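Local coordinates for protein beta-lactamase Rm3 (Uncultured bacterium, PDB 5IQK) that hydrolyses the ring amide of beta-lactam antibiotics as a subclass B3 metallo-beta-lactamase, probably using a water-derived nucleophile held between two zinc ions, at residues A[5-10]-A[47-52]; A[11-16]-A[53-58]; A[27-32]-A[228-233]; A[77-82]-A[116-121]. All coordinates share one frame; numbering follows the deposited sequence.

In the fold
Interaction 4 holds most of the dizinc centre. Interactions 1 and 3 touch it; interaction 2 does not, and interaction 1 carries a separate cysteine-bound zinc. Interactions 1 and 2 have centres about 10 Å apart and meet where Ser52 OG comes 2.5 Å from Asn11 OD1. Interaction 3 joins interaction 2 through Lys29 NZ and Gln14 OE1, 2.7 Å apart, and interaction 1 through Trp10 O and Gly30 N, 2.9 Å apart. Interaction 1 reaches the active site directly: Trp10 CZ3 lies 3.5 Å from the zinc ligand atom Asp81 OD2, and Leu49 also packs on Asp81. Between interactions 2 and 4 the nearest atoms are about 7 Å apart.

Interaction 1 of 4, residues A[5-10]-A[47-52]; sequences EVCATW and GGLPES. With ZN (zinc ion), chain E.
Cys7 SG binds a zinc ion at 2.3 Å, and the CB that carries this sulfur leans on Leu49 CD1 across the contact, 4.1 Å away. Cys4, just ahead of the helix, supplies the second sulfur, and with Cys7 in the first turn makes a CxxC zinc site. With SG beside the backbone N (chi1 -75°), the sulfur turns to the zinc and leaves CB to meet the leucine. One methyl of Leu49 does all the touching: CD1 also lies 3.9 Å from Cys7 O, so it rests against both the side chain and the backbone of one helical residue. Glu51 approaches more loosely, its OE2 4.3 Å from Cys7 CB and short of the metal. The loop is braced from within by Ser52, whose backbone N bonds to Leu49 O at 2.7 Å while its OG takes a weak bond from Leu49 N. On the helix, Thr9 OG1 and Thr9 N grip Glu5 O from opposite faces of its carbonyl plane, the hydroxyl at 2.9 Å. Val6 CG1 sits 3.6 Å above the Trp10 ring, over its centre, and the ring in turn meets the zinc ligand His223 edge to face. The short N-terminal helix is thus laid on the loop that leads from strand 42-45 to helix 53-62. Trp10 and Leu49 also both pack on Asp81 of helix 80-83, and on Leu31 in the loop before strand 34-36.

Interaction 2 of 4, residues A[11-16]-A[53-58]; sequences NADQAP and APKIIA
Lys55 NZ is held by two oxygens of the facing loop: Asn11 O at 2.7 Å and, in a salt bridge, Asp13 OD1 at 2.9 Å. Neither is met squarely. The ammonium nitrogen is tilted 28° from the carbonyl plane of Asn11, and it reaches the carboxylate on the anti side of OD1, 32° out of the plane. The lysine chain crosses Asp13 at about a right angle, and its CE lies 3.4 Å from Asp13 OD1 and 3.5 Å from Asn11 ND2. Beyond CG the chain runs fully extended, which is how a residue on the first turn of helix 53-62 spans the gap to the loop. Asn11 is the first residue to leave helix 5-10, so an ammonium group beside its carbonyl would be expected to suit the partial negative charge at that helix end. The next shell fixes this residue. With CG swung opposite the backbone N (chi1 -161°), the amide turns to the loop before Lys55, where OD1 hydrogen-bonds Ser52 OG and ND2 makes a weak bond to Glu51 O. Further along, Gln14 NE2 donates to Ala15 O in its carbonyl plane at 3.0 Å. The segment 11-16 thereby bridges helix 5-10 and the edge strand 17-20, passing alongside the start of helix 53-62. That helix packs through Ala53, Pro54 and Ile57 on helix 86-93, and through Ile56 on Ser33, just before strand 34-36.

Interaction 3 of 4, residues A[27-32]-A[228-233]; sequences GMKGLS and QLWQRL
Lys29 and Trp230 face each other with their CA atoms 8.5 Å apart, the first turn of helix 229-239 meeting a loop that is itself drawn together by a Met28 N to Leu31 O bond. The indole of Trp230 points edge-on at this loop. Its NE1 donates to Lys29 O at 2.9 Å with an N-H...O angle of 144°, reaching a lone pair in the carbonyl plane while the oxygen stays close to the ring plane. Next to it on the same edge, CZ2 comes 3.5 Å from Met28 O, whose firmer partner is Tyr25 OH. In the alpha-beta/beta-alpha sandwich of metallo-beta-lactamases this joins the two halves: loop 27-32 links strands 23-25 and 34-36 of the seven-stranded sheet, whereas helix 229-239 follows strand 218-221 of the other. Over one indole face lies the aliphatic chain of Lys29, with CD 4.2 Å from the centroid of the five-membered ring in a CH-pi contact. Bends at chi2 and chi3 (68° and 78°) fold the lysine across that face. NZ ends 5.6 Å above the centroid of the six-membered ring, at most a weak cation-pi attraction, and bonds instead to Gln14 OE1. On the opposite face Leu229 CB stands 4.3 Å from the ring plane, and Tyr25 packs against the indole edge-to-face.

Interaction 4 of 4, residues A[77-82]-A[116-121]; sequences HGHIDH and DPQYHA. With ZN (zinc ion), chain C; ZN (zinc ion), chain D; ZN (zinc ion), chain F.
His79 spans the contact from a zinc ion on one side to Asp116 on the other. Its CB lies 3.5 Å from that zinc; chi1 of -77° sets the ring beside the backbone N, and the ring's own rotation about chi2 brings ND1 to the metal, together with His77 NE2 and His155. Farther round the ring, CE1 comes 3.3 Å from Gln118 OE1, which approaches obliquely on an extended side chain. CD2, on the other flank, lies 3.6 Å from both carboxylate oxygens of Asp116. At the tip, NE2 donates to Asp116 OD2 at 2.7 Å along a nearly straight bond (166°), on the syn lone pair and in the imidazole plane, although ring and carboxylate planes stand 61° apart. The anti lone pair of OD2 accepts Gln118 N at 2.8 Å, closing an Asx turn, so two bonds fix the carboxylate that positions the histidine. His77, His79, Asp81 and His82 form the HxHxDH motif of the superfamily. Asp81 OD2 and His82 NE2, with His223, bind a second zinc, and water 1 bridges the pair, 1.9 Å from the first ion, while donating to Asp81 OD1. A carboxylate behind the imidazole would be expected to polarise it and strengthen ND1 as a zinc ligand, and the bridging water is placed as expected for the attacking nucleophile of a dizinc beta-lactamase.

Interaction 1 of 4, residues A[5-10]-A[47-52]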
loop_
_atom_site.group_PDB
_atom_site.type_symbol
_atom_site.label_atom_id
_atom_site.label_comp_id
_atom_site.label_asym_id
_atom_site.label_seq_id
_atom_site.Cartn_x
_atom_site.Cartn_y
_atom_site.Cartn_z
ATOM N N GLU A 5 7.890 19.819 3.147
ATOM C CA GLU A 5 6.820 20.056 2.182
ATOM C C GLU A 5 6.346 18.769 1.523
ATOM O O GLU A 5 5.174 18.673 1.140
ATOM C CB GLU A 5 7.261 21.054 1.104
ATOM C CG GLU A 5 8.447 20.583 0.295
ATOM C CD GLU A 5 8.827 21.548 -0.809
ATOM O OE1 GLU A 5 8.057 22.502 -1.065
ATOM O OE2 GLU A 5 9.901 21.355 -1.418
ATOM N N VAL A 6 7.245 17.795 1.372
ATOM C CA VAL A 6 6.857 16.520 0.789
ATOM C C VAL A 6 5.937 15.762 1.737
ATOM O O VAL A 6 4.875 15.318 1.323
ATOM C CB VAL A 6 8.060 15.630 0.443
ATOM C CG1 VAL A 6 7.577 14.290 -0.094
ATOM C CG2 VAL A 6 8.940 16.337 -0.591
ATOM N N CYS A 7 6.335 15.617 3.000
ATOM C CA CYS A 7 5.474 14.925 3.969
ATOM C C CYS A 7 4.144 15.665 4.160
ATOM O O CYS A 7 3.094 15.021 4.303
ATOM C CB CYS A 7 6.185 14.751 5.315
ATOM S SG CYS A 7 7.475 13.467 5.337
ATOM N N ALA A 8 4.190 16.997 4.171
ATOM C CA ALA A 8 2.972 17.809 4.337
ATOM C C ALA A 8 1.998 17.569 3.188
ATOM O O ALA A 8 0.785 17.459 3.394
ATOM C CB ALA A 8 3.316 19.289 4.434
ATOM N N THR A 9 2.528 17.509 1.972
ATOM C CA THR A 9 1.713 17.218 0.796
ATOM C C THR A 9 1.134 15.808 0.831
ATOM O O THR A 9 -0.060 15.614 0.616
ATOM C CB THR A 9 2.522 17.397 -0.504
ATOM O OG1 THR A 9 2.867 18.774 -0.644
ATOM C CG2 THR A 9 1.695 16.985 -1.715
ATOM N N TRP A 10 1.983 14.827 1.103
ATOM C CA TRP A 10 1.530 13.437 1.160
ATOM C C TRP A 10 0.442 13.226 2.218
ATOM O O TRP A 10 -0.473 12.420 2.017
ATOM C CB TRP A 10 2.708 12.508 1.437
ATOM C CG TRP A 10 3.635 12.321 0.239
ATOM C CD1 TRP A 10 3.497 12.865 -1.006
ATOM C CD2 TRP A 10 4.831 11.534 0.204
ATOM N NE1 TRP A 10 4.546 12.461 -1.822
ATOM C CE2 TRP A 10 5.368 11.637 -1.098
ATOM C CE3 TRP A 10 5.506 10.767 1.153
ATOM C CZ2 TRP A 10 6.551 10.991 -1.474
ATOM C CZ3 TRP A 10 6.678 10.123 0.777
ATOM C CH2 TRP A 10 7.180 10.234 -0.523
ATOM N N GLY A 47 -0.885 2.289 6.919
ATOM C CA GLY A 47 -1.023 3.180 8.056
ATOM C C GLY A 47 -0.453 4.578 7.867
ATOM O O GLY A 47 -0.491 5.400 8.789
ATOM N N GLY A 48 0.059 4.860 6.673
ATOM C CA GLY A 48 0.576 6.189 6.363
ATOM C C GLY A 48 1.779 6.544 7.213
ATOM O O GLY A 48 2.430 5.656 7.769
ATOM N N LEU A 49 2.075 7.840 7.285
ATOM C CA LEU A 49 3.109 8.378 8.164
ATOM C C LEU A 49 2.644 8.281 9.613
ATOM O O LEU A 49 1.463 8.057 9.857
ATOM C CB LEU A 49 3.403 9.837 7.806
ATOM C CG LEU A 49 4.061 10.092 6.454
ATOM C CD1 LEU A 49 3.800 11.540 5.999
ATOM C CD2 LEU A 49 5.577 9.836 6.511
ATOM N N PRO A 50 3.561 8.459 10.578
ATOM C CA PRO A 50 3.116 8.470 11.975
ATOM C C PRO A 50 1.996 9.470 12.195
ATOM O O PRO A 50 1.050 9.157 12.918
ATOM C CB PRO A 50 4.373 8.872 12.742
ATOM C CG PRO A 50 5.490 8.340 11.883
ATOM C CD PRO A 50 5.029 8.574 10.473
ATOM N N GLU A 51 2.091 10.636 11.559
ATOM C CA GLU A 51 1.062 11.657 11.698
ATOM C C GLU A 51 -0.173 11.370 10.828
ATOM O O GLU A 51 -1.143 12.145 10.836
ATOM C CB GLU A 51 1.643 13.048 11.380
ATOM C CG GLU A 51 2.175 13.214 9.955
ATOM C CD GLU A 51 3.664 12.903 9.810
ATOM O OE1 GLU A 51 4.177 11.973 10.478
ATOM O OE2 GLU A 51 4.327 13.594 9.009
ATOM N N SER A 52 -0.162 10.255 10.104
ATOM C CA SER A 52 -1.338 9.853 9.342
ATOM C C SER A 52 -2.342 9.089 10.180
ATOM O O SER A 52 -3.524 9.095 9.863
ATOM C CB SER A 52 -0.959 8.988 8.146
ATOM O OG SER A 52 -0.136 9.698 7.251
HETATM ZN ZN ZN E . 9.478 14.506 4.953
#

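Interaction 2 of 4, residues A[11-16]-A[53-58]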
loop_
_atom_site.group_PDB
_atom_site.type_symbol
_atom_site.label_atom_id
_atom_site.label_comp_id
_atom_site.label_asym_id
_atom_site.label_seq_id
_atom_site.Cartn_x
_atom_site.Cartn_y
_atom_site.Cartn_z
ATOM N N ASN A 11 0.558 13.919 3.348
ATOM C CA ASN A 11 -0.362 13.696 4.470
ATOM C C ASN A 11 -1.597 14.596 4.476
ATOM O O ASN A 11 -2.364 14.570 5.432
ATOM C CB ASN A 11 0.379 13.871 5.802
ATOM C CG ASN A 11 -0.355 13.235 6.976
ATOM O OD1 ASN A 11 -0.802 12.095 6.896
ATOM N ND2 ASN A 11 -0.490 13.982 8.065
ATOM N N ALA A 12 -1.789 15.381 3.424
ATOM C CA ALA A 12 -2.921 16.317 3.362
ATOM C C ALA A 12 -4.263 15.593 3.468
ATOM O O ALA A 12 -4.416 14.467 2.994
ATOM C CB ALA A 12 -2.863 17.129 2.084
ATOM N N ASP A 13 -5.221 16.254 4.103
ATOM C CA ASP A 13 -6.564 15.710 4.274
ATOM C C ASP A 13 -7.177 15.211 2.982
ATOM O O ASP A 13 -7.105 15.874 1.946
ATOM C CB ASP A 13 -7.508 16.766 4.845
ATOM C CG ASP A 13 -7.215 17.109 6.280
ATOM O OD1 ASP A 13 -6.361 16.449 6.906
ATOM O OD2 ASP A 13 -7.868 18.046 6.786
ATOM N N GLN A 14 -7.823 14.062 3.073
ATOM C CA GLN A 14 -8.714 13.590 2.029
ATOM C C GLN A 14 -9.975 13.075 2.689
ATOM O O GLN A 14 -9.908 12.230 3.574
ATOM C CB GLN A 14 -8.059 12.483 1.193
ATOM C CG GLN A 14 -9.036 11.838 0.229
ATOM C CD GLN A 14 -9.582 12.834 -0.771
ATOM O OE1 GLN A 14 -8.826 13.452 -1.503
ATOM N NE2 GLN A 14 -10.903 13.008 -0.793
ATOM N N ALA A 15 -11.127 13.598 2.288
ATOM C CA ALA A 15 -12.396 13.063 2.783
ATOM C C ALA A 15 -12.567 11.606 2.337
ATOM O O ALA A 15 -12.364 11.290 1.168
ATOM C CB ALA A 15 -13.556 13.923 2.297
ATOM N N PRO A 16 -12.937 10.708 3.270
ATOM C CA PRO A 16 -13.059 9.283 2.932
ATOM C C PRO A 16 -14.265 8.987 2.041
ATOM O O PRO A 16 -15.220 9.755 2.042
ATOM C CB PRO A 16 -13.213 8.618 4.298
ATOM C CG PRO A 16 -13.905 9.656 5.125
ATOM C CD PRO A 16 -13.346 10.978 4.661
ATOM N N ALA A 53 -1.876 8.425 11.235
ATOM C CA ALA A 53 -2.739 7.553 12.023
ATOM C C ALA A 53 -3.999 8.255 12.560
ATOM O O ALA A 53 -5.095 7.714 12.425
ATOM C CB ALA A 53 -1.945 6.921 13.172
ATOM N N PRO A 54 -3.864 9.470 13.140
ATOM C CA PRO A 54 -5.112 10.103 13.592
ATOM C C PRO A 54 -6.070 10.454 12.459
ATOM O O PRO A 54 -7.284 10.507 12.676
ATOM C CB PRO A 54 -4.639 11.379 14.302
ATOM C CG PRO A 54 -3.188 11.206 14.528
ATOM C CD PRO A 54 -2.675 10.250 13.524
ATOM N N LYS A 55 -5.529 10.729 11.281
ATOM C CA LYS A 55 -6.350 11.078 10.136
ATOM C C LYS A 55 -7.087 9.859 9.630
ATOM O O LYS A 55 -8.271 9.935 9.312
ATOM C CB LYS A 55 -5.499 11.692 9.033
ATOM C CG LYS A 55 -4.925 13.042 9.415
ATOM C CD LYS A 55 -4.395 13.784 8.204
ATOM C CE LYS A 55 -3.790 15.106 8.597
ATOM N NZ LYS A 55 -3.562 15.981 7.395
ATOM N N ILE A 56 -6.384 8.731 9.559
ATOM C CA ILE A 56 -7.018 7.476 9.152
ATOM C C ILE A 56 -8.146 7.089 10.104
ATOM O O ILE A 56 -9.241 6.734 9.665
ATOM C CB ILE A 56 -5.993 6.334 9.083
ATOM C CG1 ILE A 56 -5.017 6.600 7.928
ATOM C CG2 ILE A 56 -6.707 5.001 8.894
ATOM C CD1 ILE A 56 -3.760 5.676 7.899
ATOM N N ILE A 57 -7.877 7.178 11.403
ATOM C CA ILE A 57 -8.873 6.868 12.428
ATOM C C ILE A 57 -10.088 7.789 12.319
ATOM O O ILE A 57 -11.223 7.326 12.391
ATOM C CB ILE A 57 -8.258 6.959 13.839
ATOM C CG1 ILE A 57 -7.230 5.832 14.022
ATOM C CG2 ILE A 57 -9.342 6.897 14.916
ATOM C CD1 ILE A 57 -6.450 5.895 15.313
ATOM N N ALA A 58 -9.841 9.083 12.120
ATOM C CA ALA A 58 -10.925 10.050 11.963
ATOM C C ALA A 58 -11.749 9.717 10.724
ATOM O O ALA A 58 -12.984 9.806 10.744
ATOM C CB ALA A 58 -10.367 11.466 11.871
#

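Interaction 3 of 4, residues A[27-32]-A[228-233]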
loop_
_atom_site.group_PDB
_atom_site.type_symbol
_atom_site.label_atom_id
_atom_site.label_comp_id
_atom_site.label_asym_id
_atom_site.label_seq_id
_atom_site.Cartn_x
_atom_site.Cartn_y
_atom_site.Cartn_z
ATOM N N GLY A 27 -7.531 7.037 3.442
ATOM C CA GLY A 27 -6.197 7.603 3.460
ATOM C C GLY A 27 -6.136 9.117 3.288
ATOM O O GLY A 27 -7.076 9.849 3.623
ATOM N N MET A 28 -4.993 9.581 2.782
ATOM C CA MET A 28 -4.680 11.003 2.656
ATOM C C MET A 28 -4.490 11.359 1.177
ATOM O O MET A 28 -4.630 10.502 0.306
ATOM C CB MET A 28 -3.410 11.349 3.456
ATOM C CG MET A 28 -3.561 11.339 4.978
ATOM S SD MET A 28 -4.069 9.753 5.701
ATOM C CE MET A 28 -2.823 8.635 5.041
ATOM N N LYS A 29 -4.145 12.608 0.885
ATOM C CA LYS A 29 -4.011 13.028 -0.505
ATOM C C LYS A 29 -2.864 12.308 -1.237
ATOM O O LYS A 29 -2.926 12.115 -2.451
ATOM C CB LYS A 29 -3.807 14.536 -0.590
ATOM C CG LYS A 29 -4.235 15.126 -1.919
ATOM C CD LYS A 29 -5.735 15.040 -2.099
ATOM C CE LYS A 29 -6.463 16.119 -1.300
ATOM N NZ LYS A 29 -7.941 16.007 -1.391
ATOM N N GLY A 30 -1.819 11.930 -0.512
ATOM C CA GLY A 30 -0.650 11.351 -1.167
ATOM C C GLY A 30 -0.247 9.977 -0.677
ATOM O O GLY A 30 0.766 9.436 -1.139
ATOM N N LEU A 31 -1.032 9.414 0.247
ATOM C CA LEU A 31 -0.745 8.107 0.855
ATOM C C LEU A 31 -2.037 7.326 1.063
ATOM O O LEU A 31 -2.938 7.810 1.748
ATOM C CB LEU A 31 -0.037 8.289 2.197
ATOM C CG LEU A 31 1.300 9.033 2.177
ATOM C CD1 LEU A 31 1.718 9.376 3.598
ATOM C CD2 LEU A 31 2.351 8.180 1.483
ATOM N N SER A 32 -2.124 6.109 0.521
ATOM C CA SER A 32 -3.381 5.370 0.588
ATOM C C SER A 32 -3.532 4.607 1.894
ATOM O O SER A 32 -2.556 4.196 2.515
ATOM C CB SER A 32 -3.514 4.398 -0.592
ATOM O OG SER A 32 -3.550 5.103 -1.829
ATOM N N GLN A 228 -4.153 7.219 -10.563
ATOM C CA GLN A 228 -5.073 8.298 -10.965
ATOM C C GLN A 228 -6.334 8.346 -10.104
ATOM O O GLN A 228 -7.448 8.589 -10.612
ATOM C CB GLN A 228 -5.476 8.153 -12.437
ATOM C CG GLN A 228 -4.294 8.148 -13.412
ATOM C CD GLN A 228 -3.677 6.767 -13.535
ATOM O OE1 GLN A 228 -4.396 5.770 -13.629
ATOM N NE2 GLN A 228 -2.344 6.695 -13.517
ATOM N N LEU A 229 -6.172 8.137 -8.800
ATOM C CA LEU A 229 -7.345 8.012 -7.931
ATOM C C LEU A 229 -8.140 9.306 -7.856
ATOM O O LEU A 229 -9.371 9.263 -7.708
ATOM C CB LEU A 229 -6.947 7.566 -6.524
ATOM C CG LEU A 229 -8.100 7.197 -5.585
ATOM C CD1 LEU A 229 -8.981 6.119 -6.207
ATOM C CD2 LEU A 229 -7.577 6.738 -4.235
ATOM N N TRP A 230 -7.469 10.454 -7.929
ATOM C CA TRP A 230 -8.208 11.710 -7.781
ATOM C C TRP A 230 -8.955 12.086 -9.057
ATOM O O TRP A 230 -10.031 12.692 -8.980
ATOM C CB TRP A 230 -7.268 12.830 -7.311
ATOM C CG TRP A 230 -6.508 12.431 -6.085
ATOM C CD1 TRP A 230 -5.176 12.644 -5.838
ATOM C CD2 TRP A 230 -7.011 11.684 -4.954
ATOM N NE1 TRP A 230 -4.831 12.101 -4.622
ATOM C CE2 TRP A 230 -5.930 11.503 -4.064
ATOM C CE3 TRP A 230 -8.273 11.168 -4.603
ATOM C CZ2 TRP A 230 -6.067 10.825 -2.849
ATOM C CZ3 TRP A 230 -8.406 10.491 -3.399
ATOM C CH2 TRP A 230 -7.305 10.327 -2.535
ATOM N N GLN A 231 -8.435 11.703 -10.220
ATOM C CA GLN A 231 -9.209 11.856 -11.454
ATOM C C GLN A 231 -10.455 10.964 -11.392
ATOM O O GLN A 231 -11.572 11.387 -11.732
ATOM C CB GLN A 231 -8.396 11.502 -12.694
ATOM C CG GLN A 231 -7.235 12.458 -12.993
ATOM C CD GLN A 231 -5.938 12.024 -12.336
ATOM O OE1 GLN A 231 -5.935 11.428 -11.258
ATOM N NE2 GLN A 231 -4.822 12.316 -12.993
ATOM N N ARG A 232 -10.239 9.723 -10.976
ATOM C CA ARG A 232 -11.309 8.729 -10.843
ATOM C C ARG A 232 -12.375 9.184 -9.847
ATOM O O ARG A 232 -13.579 9.085 -10.125
ATOM C CB ARG A 232 -10.686 7.390 -10.411
ATOM C CG ARG A 232 -9.919 6.732 -11.552
ATOM C CD ARG A 232 -8.937 5.656 -11.090
ATOM N NE ARG A 232 -9.535 4.454 -10.529
ATOM C CZ ARG A 232 -8.918 3.679 -9.643
ATOM N NH1 ARG A 232 -7.702 3.999 -9.207
ATOM N NH2 ARG A 232 -9.512 2.598 -9.189
ATOM N N LEU A 233 -11.935 9.694 -8.695
ATOM C CA LEU A 233 -12.852 10.236 -7.687
ATOM C C LEU A 233 -13.681 11.387 -8.235
ATOM O O LEU A 233 -14.892 11.430 -8.021
ATOM C CB LEU A 233 -12.103 10.699 -6.435
ATOM C CG LEU A 233 -12.977 11.325 -5.336
ATOM C CD1 LEU A 233 -13.987 10.294 -4.802
ATOM C CD2 LEU A 233 -12.129 11.852 -4.197
#

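Interaction 4 of 4, residues A[77-82]-A[116-121]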
loop_
_atom_site.group_PDB
_atom_site.type_symbol
_atom_site.label_atom_id
_atom_site.label_comp_id
_atom_site.label_asym_id
_atom_site.label_seq_id
_atom_site.Cartn_x
_atom_site.Cartn_y
_atom_site.Cartn_z
ATOM N N HIS A 77 4.649 -2.024 2.343
ATOM C CA HIS A 77 6.096 -2.122 2.607
ATOM C C HIS A 77 6.529 -1.243 3.783
ATOM O O HIS A 77 5.753 -0.430 4.293
ATOM C CB HIS A 77 6.923 -1.807 1.346
ATOM C CG HIS A 77 6.846 -0.387 0.854
ATOM N ND1 HIS A 77 5.789 0.085 0.105
ATOM C CD2 HIS A 77 7.747 0.631 0.909
ATOM C CE1 HIS A 77 6.014 1.345 -0.234
ATOM N NE2 HIS A 77 7.190 1.701 0.244
ATOM N N GLY A 78 7.785 -1.410 4.193
ATOM C CA GLY A 78 8.261 -0.925 5.477
ATOM C C GLY A 78 8.725 0.519 5.564
ATOM O O GLY A 78 9.229 0.951 6.598
ATOM N N HIS A 79 8.583 1.273 4.485
ATOM C CA HIS A 79 8.931 2.687 4.549
ATOM C C HIS A 79 8.017 3.442 5.490
ATOM O O HIS A 79 6.843 3.092 5.630
ATOM C CB HIS A 79 8.882 3.322 3.170
ATOM C CG HIS A 79 10.063 2.997 2.309
ATOM N ND1 HIS A 79 10.001 3.040 0.937
ATOM C CD2 HIS A 79 11.334 2.635 2.621
ATOM C CE1 HIS A 79 11.185 2.736 0.432
ATOM N NE2 HIS A 79 12.010 2.474 1.431
ATOM N N ILE A 80 8.563 4.490 6.103
ATOM C CA ILE A 80 7.847 5.275 7.106
ATOM C C ILE A 80 6.512 5.844 6.613
ATOM O O ILE A 80 5.598 6.049 7.413
ATOM C CB ILE A 80 8.751 6.429 7.637
ATOM C CG1 ILE A 80 8.081 7.172 8.798
ATOM C CG2 ILE A 80 9.138 7.396 6.511
ATOM C CD1 ILE A 80 9.049 8.023 9.625
ATOM N N ASP A 81 6.377 6.105 5.316
ATOM C CA ASP A 81 5.145 6.722 4.830
ATOM C C ASP A 81 4.014 5.710 4.616
ATOM O O ASP A 81 2.927 6.106 4.190
ATOM C CB ASP A 81 5.387 7.507 3.528
ATOM C CG ASP A 81 6.022 6.655 2.428
ATOM O OD1 ASP A 81 6.928 5.870 2.759
ATOM O OD2 ASP A 81 5.626 6.776 1.242
ATOM N N HIS A 82 4.265 4.425 4.908
ATOM C CA HIS A 82 3.211 3.396 4.876
ATOM C C HIS A 82 3.118 2.667 6.218
ATOM O O HIS A 82 2.054 2.169 6.611
ATOM C CB HIS A 82 3.477 2.407 3.720
ATOM C CG HIS A 82 3.640 3.087 2.395
ATOM N ND1 HIS A 82 2.566 3.461 1.615
ATOM C CD2 HIS A 82 4.743 3.547 1.760
ATOM C CE1 HIS A 82 3.003 4.088 0.538
ATOM N NE2 HIS A 82 4.322 4.154 0.598
ATOM N N ASP A 116 17.689 -1.656 1.883
ATOM C CA ASP A 116 16.646 -0.750 1.409
ATOM C C ASP A 116 17.262 0.345 0.549
ATOM O O ASP A 116 18.305 0.913 0.905
ATOM C CB ASP A 116 15.889 -0.146 2.582
ATOM C CG ASP A 116 14.557 0.457 2.171
ATOM O OD1 ASP A 116 13.519 -0.168 2.469
ATOM O OD2 ASP A 116 14.549 1.550 1.555
ATOM N N PRO A 117 16.643 0.631 -0.603
ATOM C CA PRO A 117 17.169 1.722 -1.440
ATOM C C PRO A 117 17.195 3.066 -0.704
ATOM O O PRO A 117 17.962 3.952 -1.112
ATOM C CB PRO A 117 16.197 1.755 -2.625
ATOM C CG PRO A 117 15.676 0.348 -2.707
ATOM C CD PRO A 117 15.577 -0.124 -1.279
ATOM N N GLN A 118 16.420 3.205 0.372
ATOM C CA GLN A 118 16.431 4.447 1.144
ATOM C C GLN A 118 16.971 4.288 2.570
ATOM O O GLN A 118 16.710 5.122 3.447
ATOM C CB GLN A 118 15.030 5.060 1.153
ATOM C CG GLN A 118 14.545 5.342 -0.260
ATOM C CD GLN A 118 13.181 5.997 -0.308
ATOM O OE1 GLN A 118 12.281 5.517 -1.009
ATOM N NE2 GLN A 118 13.026 7.103 0.407
ATOM N N TYR A 119 17.796 3.257 2.774
ATOM C CA TYR A 119 18.522 3.087 4.032
ATOM C C TYR A 119 19.339 4.343 4.332
ATOM O O TYR A 119 19.898 4.907 3.412
ATOM C CB TYR A 119 19.462 1.873 3.941
ATOM C CG TYR A 119 20.277 1.640 5.185
ATOM C CD1 TYR A 119 21.661 1.885 5.205
ATOM C CD2 TYR A 119 19.670 1.180 6.349
ATOM C CE1 TYR A 119 22.404 1.656 6.353
ATOM C CE2 TYR A 119 20.400 0.941 7.491
ATOM C CZ TYR A 119 21.765 1.192 7.496
ATOM O OH TYR A 119 22.485 0.960 8.643
ATOM N N HIS A 120 19.377 4.788 5.592
ATOM C CA HIS A 120 20.181 5.955 5.992
ATOM C C HIS A 120 19.561 7.265 5.504
ATOM O O HIS A 120 20.148 8.329 5.693
ATOM C CB HIS A 120 21.640 5.832 5.457
ATOM C CG HIS A 120 22.664 6.573 6.257
ATOM N ND1 HIS A 120 23.900 6.917 5.743
ATOM C CD2 HIS A 120 22.656 7.007 7.540
ATOM C CE1 HIS A 120 24.600 7.538 6.674
ATOM N NE2 HIS A 120 23.871 7.603 7.774
ATOM N N ALA A 121 18.377 7.203 4.889
ATOM C CA ALA A 121 17.789 8.390 4.274
ATOM C C ALA A 121 16.323 8.590 4.666
ATOM O O ALA A 121 15.615 9.371 4.036
ATOM C CB ALA A 121 17.911 8.317 2.745
HETATM ZN ZN ZN C . 8.378 3.311 -0.287
HETATM ZN ZN ZN D . 5.641 5.432 -0.215
HETATM ZN ZN ZN F . 24.852 6.518 3.769
HETATM O O HOH W 1 7.719 5.085 -0.145
HETATM O O HOH W 2 6.601 4.132 -1.959
HETATM O O HOH W 3 23.553 7.363 2.413
#